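Local coordinates for protein pumilio homology domain family member 4 (Saccharomyces cerevisiae, PDB 3BWT) that binds mRNA through the Pumilio-repeat domain described here, which contacts single-stranded RNA, and takes part in transcription regulation, at residues Gln75-Thr80 with Thr109-Gln114; Pro234-Leu239 with Leu264-Asn269. All coordinates share one frame; numbering follows the deposited sequence.

Overall arrangement
Both contacts belong to the Pumilio homology domain, an all-helical superhelical solenoid whose eight repeats stack side by side. Contact 1 comes first along the chain and closes before contact 2 opens. Its segment 75-80 lies in Pumilio 2 and 109-114 in Pumilio 3, on helices 73-83 and 110-120. In contact 2 the touching residues of 234-239 and 264-269 instead fall within Pumilio 7, although helix 256-279 runs on past that repeat. Their centres are 55 Å apart, on opposite sides of the chain's centre, and their nearest atoms are about 39 Å apart. The pair thus illustrates packing between successive repeats and packing inside one repeat, both found in this extended RNA-binding scaffold.

Contact 1. Residues Gln75-Thr80 with Thr109-Gln114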
loop_
_atom_site.group_PDB
_atom_site.type_symbol
_atom_site.label_atom_id
_atom_site.label_comp_id
_atom_site.label_asym_id
_atom_site.label_seq_id
_atom_site.Cartn_x
_atom_site.Cartn_y
_atom_site.Cartn_z
ATOM N N GLN A 75 6.619 -30.565 8.602
ATOM C CA GLN A 75 5.234 -30.358 8.991
ATOM C C GLN A 75 4.664 -29.131 8.297
ATOM O O GLN A 75 3.547 -29.161 7.776
ATOM C CB GLN A 75 5.135 -30.217 10.498
ATOM C CG GLN A 75 5.333 -31.508 11.243
ATOM C CD GLN A 75 5.710 -31.289 12.692
ATOM O OE1 GLN A 75 6.378 -30.307 13.028
ATOM N NE2 GLN A 75 5.293 -32.203 13.557
ATOM N N ARG A 76 5.444 -28.059 8.275
ATOM C CA ARG A 76 5.016 -26.834 7.632
ATOM C C ARG A 76 4.636 -27.080 6.181
ATOM O O ARG A 76 3.643 -26.534 5.688
ATOM C CB ARG A 76 6.104 -25.768 7.707
ATOM C CG ARG A 76 5.608 -24.390 7.309
ATOM C CD ARG A 76 6.628 -23.301 7.604
ATOM N NE ARG A 76 7.830 -23.479 6.802
ATOM C CZ ARG A 76 9.003 -23.858 7.290
ATOM N NH1 ARG A 76 9.137 -24.077 8.592
ATOM N NH2 ARG A 76 10.040 -24.008 6.476
ATOM N N ILE A 77 5.423 -27.902 5.497
ATOM C CA ILE A 77 5.159 -28.199 4.093
ATOM C C ILE A 77 3.844 -28.949 3.906
ATOM O O ILE A 77 3.179 -28.805 2.874
ATOM C CB ILE A 77 6.331 -28.966 3.449
ATOM C CG1 ILE A 77 7.590 -28.101 3.519
ATOM C CG2 ILE A 77 6.029 -29.289 2.003
ATOM C CD1 ILE A 77 8.868 -28.832 3.247
ATOM N N VAL A 78 3.462 -29.735 4.909
ATOM C CA VAL A 78 2.210 -30.470 4.850
ATOM C C VAL A 78 1.039 -29.513 5.043
ATOM O O VAL A 78 0.034 -29.594 4.332
ATOM C CB VAL A 78 2.145 -31.601 5.903
ATOM C CG1 VAL A 78 0.742 -32.219 5.946
ATOM C CG2 VAL A 78 3.199 -32.655 5.618
ATOM N N LEU A 79 1.167 -28.611 6.011
ATOM C CA LEU A 79 0.136 -27.611 6.236
ATOM C C LEU A 79 -0.050 -26.768 4.982
ATOM O O LEU A 79 -1.180 -26.416 4.621
ATOM C CB LEU A 79 0.474 -26.724 7.434
ATOM C CG LEU A 79 0.503 -27.443 8.783
ATOM C CD1 LEU A 79 0.556 -26.459 9.950
ATOM C CD2 LEU A 79 -0.690 -28.375 8.918
ATOM N N THR A 80 1.054 -26.459 4.308
ATOM C CA THR A 80 0.983 -25.671 3.080
ATOM C C THR A 80 0.259 -26.461 1.998
ATOM O O THR A 80 -0.586 -25.917 1.291
ATOM C CB THR A 80 2.387 -25.246 2.529
ATOM O OG1 THR A 80 3.149 -24.570 3.541
ATOM C CG2 THR A 80 2.231 -24.325 1.324
ATOM N N THR A 109 11.837 -22.988 2.530
ATOM C CA THR A 109 12.241 -23.689 1.302
ATOM C C THR A 109 11.714 -23.026 0.036
ATOM O O THR A 109 10.863 -22.144 0.090
ATOM C CB THR A 109 11.772 -25.176 1.278
ATOM O OG1 THR A 109 10.352 -25.232 1.095
ATOM C CG2 THR A 109 12.149 -25.902 2.563
ATOM N N ASP A 110 12.211 -23.472 -1.110
ATOM C CA ASP A 110 11.781 -22.911 -2.381
ATOM C C ASP A 110 10.645 -23.742 -2.955
ATOM O O ASP A 110 9.873 -23.276 -3.793
ATOM C CB ASP A 110 12.947 -22.833 -3.364
ATOM C CG ASP A 110 13.935 -21.750 -2.993
ATOM O OD1 ASP A 110 13.595 -20.913 -2.126
ATOM O OD2 ASP A 110 15.040 -21.725 -3.588
ATOM N N GLU A 111 10.550 -24.983 -2.498
ATOM C CA GLU A 111 9.418 -25.828 -2.839
ATOM C C GLU A 111 8.149 -25.230 -2.235
ATOM O O GLU A 111 7.074 -25.260 -2.839
ATOM C CB GLU A 111 9.649 -27.244 -2.309
ATOM C CG GLU A 111 8.398 -27.939 -1.798
ATOM C CD GLU A 111 8.692 -29.327 -1.261
ATOM O OE1 GLU A 111 9.779 -29.509 -0.652
ATOM O OE2 GLU A 111 7.840 -30.232 -1.455
ATOM N N GLU A 112 8.298 -24.691 -1.028
ATOM C CA GLU A 112 7.219 -24.027 -0.320
ATOM C C GLU A 112 6.772 -22.783 -1.062
ATOM O O GLU A 112 5.587 -22.445 -1.056
ATOM C CB GLU A 112 7.686 -23.615 1.073
ATOM C CG GLU A 112 7.504 -24.664 2.143
ATOM C CD GLU A 112 8.174 -24.263 3.444
ATOM O OE1 GLU A 112 9.417 -24.114 3.468
ATOM O OE2 GLU A 112 7.453 -24.102 4.446
ATOM N N ALA A 113 7.727 -22.086 -1.674
ATOM C CA ALA A 113 7.427 -20.846 -2.380
ATOM C C ALA A 113 6.753 -21.150 -3.699
ATOM O O ALA A 113 5.846 -20.433 -4.124
ATOM C CB ALA A 113 8.681 -20.032 -2.606
ATOM N N GLN A 114 7.193 -22.220 -4.348
ATOM C CA GLN A 114 6.580 -22.615 -5.604
ATOM C C GLN A 114 5.135 -23.043 -5.401
ATOM O O GLN A 114 4.272 -22.704 -6.202
ATOM C CB GLN A 114 7.391 -23.706 -6.302
ATOM C CG GLN A 114 8.529 -23.143 -7.128
ATOM C CD GLN A 114 8.124 -21.874 -7.861
ATOM O OE1 GLN A 114 8.770 -20.833 -7.718
ATOM N NE2 GLN A 114 7.041 -21.951 -8.639
#
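Thr-109 meets Ile-77 at the start of helix 110-120, its OG1 lying 4.4 Å from Ile-77 CD1. It is also the N-cap of that helix: OG1 accepts from Glu-112 N at 3.0 Å, while Thr-109 N returns a bond of 2.8 Å to Glu-112 OE1, completing a capping box. The same hydroxyl donates to the anti lone pair of OE1. Further on, Glu-111 turns its carboxylate across the isoleucine, OE2 coming 4.0 Å from Ile-77 CG2. Glu-112 carries the largest share of the interface. Its CG lies anti to its own carbonyl carbon, and the extended chain beyond passes Ile-77 at about a right angle, with CG 3.7 Å from Ile-77 CG1. The carboxylate then reaches Arg-76 in a salt bridge across the two helices. Arg-76 NH2 gives OE1 a bond of 3.1 Å, in the guanidinium plane and onto the syn lone pair; NE faces OE2, although the modelled separation is too short to be taken literally. The two flat groups are 30° apart, and the bend of the arginine at chi3 (64°) turns the guanidinium edge toward the acid. One carboxylate thus serves both as the acidic half of the capping box and as ion-pair partner, and Lys-108 N adds a further bond to OE1. The short helical segments run almost parallel, at 7°, with axes 10.5 Å apart, joining Pumilio 2 to Pumilio 3. Helix 96-106 adjoins the pair through Cys-106 and Leu-103, which touch Arg-76 and Thr-80, while helices 37-47 and 146-158 flank it.

Contact 2. Residues Pro234-Leu239 with Leu264-Asn269; sequences PRAIEL and LEILNN
The backbones come closest where Ala-236 faces Ile-266, with 6.3 Å between their CA atoms, as the first turn of helix 236-240 meets a middle portion of helix 256-279. The methyl group of Ala-236 points toward the longer helix and touches two neighbouring residues there. Its CB is 3.9 Å from Glu-265 CG and 4.0 Å from Ile-266 CG1, so the aliphatic part of an acidic side chain packs beside that of an isoleucine. At the next residue, the end of Ile-237 comes nearer, and its CD1 approaches Ile-266 CG2 at 4.4 Å. The touching residues all fall in the seventh Pumilio repeat of the superhelical solenoid, where short helix 236-240 packs against long helix 256-279, which continues beyond that repeat; Met-262 and Leu-278 of helix 256-279 extend the apolar surface around Ala-236 and the two isoleucines. In Glu-265 a chi1 of -167°, with CG anti to the backbone N, sets CG against Ala-236, and the bend at chi2 (69°) carries the carboxylate round, OE2 lying 4.2 Å from Pro-234 CA. The same oxygen accepts a bond from Asn-269 ND2, one helical turn on; OE2 lies close to the amide plane of Asn-269, while ND2 sits above the carboxylate plane. With an alanine in place of Glu-265, the Ala-236 methyl is likely to face a gap and the Asn-269 amide to lose its acceptor and turn more freely. Lys-233 lies near the other oxygen, OE1, as a long, weak ion pair.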
loop_
_atom_site.group_PDB
_atom_site.type_symbol
_atom_site.label_atom_id
_atom_site.label_comp_id
_atom_site.label_asym_id
_atom_site.label_seq_id
_atom_site.Cartn_x
_atom_site.Cartn_y
_atom_site.Cartn_z
ATOM N N PRO A 234 1.881 20.918 -18.334
ATOM C CA PRO A 234 1.030 21.689 -19.249
ATOM C C PRO A 234 -0.419 21.847 -18.782
ATOM O O PRO A 234 -1.225 22.490 -19.460
ATOM C CB PRO A 234 1.081 20.863 -20.534
ATOM C CG PRO A 234 2.407 20.192 -20.480
ATOM C CD PRO A 234 2.610 19.849 -19.039
ATOM N N ARG A 235 -0.752 21.266 -17.637
ATOM C CA ARG A 235 -2.118 21.323 -17.143
ATOM C C ARG A 235 -2.098 21.750 -15.689
ATOM O O ARG A 235 -3.061 21.534 -14.946
ATOM C CB ARG A 235 -2.808 19.965 -17.311
ATOM C CG ARG A 235 -2.511 19.301 -18.656
ATOM C CD ARG A 235 -3.643 18.403 -19.149
ATOM N NE ARG A 235 -3.561 17.045 -18.624
ATOM C CZ ARG A 235 -4.537 16.447 -17.950
ATOM N NH1 ARG A 235 -5.684 17.083 -17.735
ATOM N NH2 ARG A 235 -4.373 15.205 -17.505
ATOM N N ALA A 236 -0.996 22.382 -15.301
ATOM C CA ALA A 236 -0.741 22.721 -13.906
ATOM C C ALA A 236 -1.948 23.350 -13.215
ATOM O O ALA A 236 -2.324 22.948 -12.114
ATOM C CB ALA A 236 0.472 23.631 -13.797
ATOM N N ILE A 237 -2.548 24.341 -13.863
ATOM C CA ILE A 237 -3.710 25.014 -13.297
ATOM C C ILE A 237 -4.912 24.090 -13.275
ATOM O O ILE A 237 -5.591 23.970 -12.258
ATOM C CB ILE A 237 -4.107 26.265 -14.105
ATOM C CG1 ILE A 237 -2.973 27.295 -14.106
ATOM C CG2 ILE A 237 -5.386 26.861 -13.530
ATOM C CD1 ILE A 237 -2.761 27.974 -12.761
ATOM N N GLU A 238 -5.179 23.450 -14.408
ATOM C CA GLU A 238 -6.343 22.587 -14.529
ATOM C C GLU A 238 -6.355 21.519 -13.432
ATOM O O GLU A 238 -7.387 21.274 -12.809
ATOM C CB GLU A 238 -6.366 21.944 -15.909
ATOM C CG GLU A 238 -7.574 21.072 -16.179
ATOM C CD GLU A 238 -7.270 19.972 -17.184
ATOM O OE1 GLU A 238 -6.240 20.074 -17.894
ATOM O OE2 GLU A 238 -8.054 19.001 -17.255
ATOM N N LEU A 239 -5.199 20.905 -13.189
ATOM C CA LEU A 239 -5.062 19.876 -12.174
ATOM C C LEU A 239 -4.982 20.465 -10.774
ATOM O O LEU A 239 -5.243 19.775 -9.786
ATOM C CB LEU A 239 -3.813 19.045 -12.437
ATOM C CG LEU A 239 -3.751 18.349 -13.795
ATOM C CD1 LEU A 239 -2.354 17.813 -14.066
ATOM C CD2 LEU A 239 -4.786 17.234 -13.879
ATOM N N LEU A 264 6.862 27.772 -11.983
ATOM C CA LEU A 264 7.026 28.581 -13.181
ATOM C C LEU A 264 5.834 28.500 -14.115
ATOM O O LEU A 264 5.370 29.520 -14.627
ATOM C CB LEU A 264 8.276 28.149 -13.936
ATOM C CG LEU A 264 9.496 29.034 -13.736
ATOM C CD1 LEU A 264 10.712 28.381 -14.378
ATOM C CD2 LEU A 264 9.227 30.409 -14.329
ATOM N N GLU A 265 5.360 27.283 -14.356
ATOM C CA GLU A 265 4.196 27.068 -15.204
ATOM C C GLU A 265 2.996 27.816 -14.645
ATOM O O GLU A 265 2.297 28.538 -15.361
ATOM C CB GLU A 265 3.872 25.579 -15.291
ATOM C CG GLU A 265 2.878 25.242 -16.382
ATOM C CD GLU A 265 3.465 25.436 -17.759
ATOM O OE1 GLU A 265 4.702 25.562 -17.854
ATOM O OE2 GLU A 265 2.692 25.459 -18.741
ATOM N N ILE A 266 2.764 27.632 -13.353
ATOM C CA ILE A 266 1.703 28.347 -12.653
ATOM C C ILE A 266 1.847 29.865 -12.814
ATOM O O ILE A 266 0.863 30.564 -13.054
ATOM C CB ILE A 266 1.652 27.932 -11.160
ATOM C CG1 ILE A 266 1.154 26.485 -11.047
ATOM C CG2 ILE A 266 0.787 28.883 -10.353
ATOM C CD1 ILE A 266 1.215 25.906 -9.662
ATOM N N LEU A 267 3.077 30.365 -12.711
ATOM C CA LEU A 267 3.353 31.792 -12.902
ATOM C C LEU A 267 3.145 32.274 -14.331
ATOM O O LEU A 267 2.641 33.370 -14.548
ATOM C CB LEU A 267 4.780 32.132 -12.470
ATOM C CG LEU A 267 4.967 32.577 -11.020
ATOM C CD1 LEU A 267 6.449 32.620 -10.677
ATOM C CD2 LEU A 267 4.302 33.929 -10.758
ATOM N N ASN A 268 3.546 31.465 -15.304
ATOM C CA ASN A 268 3.556 31.909 -16.695
ATOM C C ASN A 268 2.299 31.594 -17.502
ATOM O O ASN A 268 1.679 32.499 -18.064
ATOM C CB ASN A 268 4.794 31.379 -17.401
ATOM C CG ASN A 268 6.072 32.001 -16.866
ATOM O OD1 ASN A 268 6.102 33.178 -16.500
ATOM N ND2 ASN A 268 7.138 31.209 -16.819
ATOM N N ASN A 269 1.919 30.319 -17.562
ATOM C CA ASN A 269 0.712 29.938 -18.292
ATOM C C ASN A 269 -0.572 30.058 -17.457
ATOM O O ASN A 269 -1.683 29.916 -17.972
ATOM C CB ASN A 269 0.867 28.559 -18.943
ATOM C CG ASN A 269 1.817 28.588 -20.146
ATOM O OD1 ASN A 269 1.751 29.499 -20.976
ATOM N ND2 ASN A 269 2.707 27.596 -20.239
#